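Local atomic coordinates of NBS-LRR class disease resistance protein (Oryza sativa subsp. japonica, PDB entry 6FU9), a protein that probably serves as an intracellular plant immune receptor that recognises a pathogen protein through a heavy-metal-associated-like domain. Residues Lys23-Val28 and Val37-Asp42. Residues are numbered along the deposited sequence; the frame is centred on the assembly and turned at random.
Sequences KAMSLV and VAIAGD
Met25 reaches out from the helix and lies obliquely over the end of Ile39, its CG 3.8 Å from Ile39 CD1. The side chain runs extended from CA to SD and then bends (chi3 -57°), which curls the terminal methyl back over the same isoleucine: Met25 CE comes to 3.9 Å from Ile39 CD1, while SD passes that carbon at 4.1 Å. Two residues back along the strand, Val37 fills the neighbouring place. Val28 CG1 lies against the flank of its CB-CG2 bond, 3.7 Å from Val37 CG2, a methyl set anti to the backbone N; Val37 CG1 rests 3.9 Å from the carbonyl O of Met25. Met25 thus bridges both strand residues, its CG also 4.2 Å from Val37 CG2.

This is helix-on-sheet packing in a ferredoxin-like βαββαβ fold, as in heavy-metal-associated domains. Segment 23-28 of helix 18-29 and residues 37-40 of strand 34-40, outermost in the sheet of this chain, run nearly antiparallel (154°), their axes 8.6 Å apart at closest, and the side chains that meet here are all apolar. Buried Val28 also touches Val49 of strand 46-51, while Leu27 packs on helix 56-66. The CB of Ala38 points away from the helix, to the other face of the sheet, where it meets an aromatic side chain of another protein's chain; just beyond the strand, Asp42 OD2 forms a salt bridge to a basic side chain of that chain.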
loop_
_atom_site.group_PDB
_atom_site.type_symbol
_atom_site.label_atom_id
_atom_site.label_comp_id
_atom_site.label_asym_id
_atom_site.label_seq_id
_atom_site.Cartn_x
_atom_site.Cartn_y
_atom_site.Cartn_z
ATOM N N LYS A 23 9.958 -12.404 -10.379
ATOM C CA LYS A 23 8.938 -13.441 -10.451
ATOM C C LYS A 23 7.550 -12.965 -9.978
ATOM O O LYS A 23 6.550 -13.271 -10.606
ATOM C CB LYS A 23 9.337 -14.578 -9.572
ATOM C CG LYS A 23 8.453 -15.802 -9.729
ATOM C CD LYS A 23 9.231 -17.099 -9.569
ATOM C CE LYS A 23 10.135 -17.136 -8.341
ATOM N NZ LYS A 23 10.937 -18.377 -8.437
ATOM N N ALA A 24 7.530 -12.210 -8.905
ATOM C CA ALA A 24 6.312 -11.644 -8.393
ATOM C C ALA A 24 5.749 -10.697 -9.425
ATOM O O ALA A 24 4.533 -10.771 -9.718
ATOM C CB ALA A 24 6.588 -10.936 -7.103
ATOM N N MET A 25 6.564 -9.828 -10.024
ATOM C CA MET A 25 5.991 -8.874 -10.951
ATOM C C MET A 25 5.460 -9.606 -12.198
ATOM O O MET A 25 4.400 -9.242 -12.721
ATOM C CB MET A 25 6.896 -7.629 -11.221
ATOM C CG MET A 25 6.830 -6.334 -10.205
ATOM S SD MET A 25 7.965 -5.162 -10.782
ATOM C CE MET A 25 9.536 -6.048 -10.798
ATOM N N SER A 26 6.154 -10.634 -12.673
ATOM C CA SER A 26 5.717 -11.376 -13.825
ATOM C C SER A 26 4.392 -12.125 -13.568
ATOM O O SER A 26 3.490 -12.130 -14.407
ATOM C CB SER A 26 6.816 -12.349 -14.233
ATOM O OG SER A 26 6.436 -12.944 -15.429
ATOM N N LEU A 27 4.323 -12.782 -12.432
ATOM C CA LEU A 27 3.103 -13.503 -12.044
ATOM C C LEU A 27 1.919 -12.552 -11.937
ATOM O O LEU A 27 0.859 -12.822 -12.501
ATOM C CB LEU A 27 3.328 -14.231 -10.730
ATOM C CG LEU A 27 2.221 -15.123 -10.197
ATOM C CD1 LEU A 27 2.894 -16.061 -9.178
ATOM C CD2 LEU A 27 1.152 -14.354 -9.536
ATOM N N VAL A 28 2.115 -11.434 -11.290
ATOM C CA VAL A 28 1.028 -10.480 -11.153
ATOM C C VAL A 28 0.631 -9.910 -12.467
ATOM O O VAL A 28 -0.586 -9.816 -12.789
ATOM C CB VAL A 28 1.400 -9.391 -10.123
ATOM C CG1 VAL A 28 0.290 -8.344 -10.028
ATOM C CG2 VAL A 28 1.646 -9.951 -8.768
ATOM N N VAL A 37 1.645 -3.122 -11.899
ATOM C CA VAL A 37 2.143 -3.649 -10.683
ATOM C C VAL A 37 3.542 -3.007 -10.436
ATOM O O VAL A 37 4.308 -2.831 -11.382
ATOM C CB VAL A 37 2.196 -5.184 -10.668
ATOM C CG1 VAL A 37 2.949 -5.763 -11.873
ATOM C CG2 VAL A 37 2.801 -5.726 -9.364
ATOM N N ALA A 38 3.816 -2.712 -9.187
ATOM C CA ALA A 38 5.135 -2.196 -8.797
ATOM C C ALA A 38 5.580 -2.781 -7.488
ATOM O O ALA A 38 4.763 -3.166 -6.638
ATOM C CB ALA A 38 5.094 -0.687 -8.694
ATOM N N ILE A 39 6.880 -2.787 -7.240
ATOM C CA ILE A 39 7.453 -3.122 -5.967
ATOM C C ILE A 39 7.805 -1.830 -5.303
ATOM O O ILE A 39 8.513 -1.036 -5.890
ATOM C CB ILE A 39 8.637 -4.138 -6.091
ATOM C CG1 ILE A 39 7.939 -5.509 -6.445
ATOM C CG2 ILE A 39 9.332 -4.161 -4.750
ATOM C CD1 ILE A 39 8.787 -6.583 -6.998
ATOM N N ALA A 40 7.371 -1.637 -4.086
ATOM C CA ALA A 40 7.445 -0.375 -3.316
ATOM C C ALA A 40 7.790 -0.732 -1.880
ATOM O O ALA A 40 8.150 -1.883 -1.558
ATOM C CB ALA A 40 6.108 0.385 -3.384
ATOM N N GLY A 41 7.728 0.275 -1.045
ATOM C CA GLY A 41 7.892 0.115 0.394
ATOM C C GLY A 41 9.312 0.322 0.869
ATOM O O GLY A 41 10.282 0.214 0.068
ATOM N N ASP A 42 9.435 0.543 2.156
ATOM C CA ASP A 42 10.743 0.825 2.705
ATOM C C ASP A 42 11.730 -0.295 2.488
ATOM O O ASP A 42 12.925 -0.048 2.256
ATOM C CB ASP A 42 10.639 1.078 4.196
ATOM C CG ASP A 42 9.959 2.379 4.579
ATOM O OD1 ASP A 42 9.836 3.298 3.726
ATOM O OD2 ASP A 42 9.575 2.511 5.782
#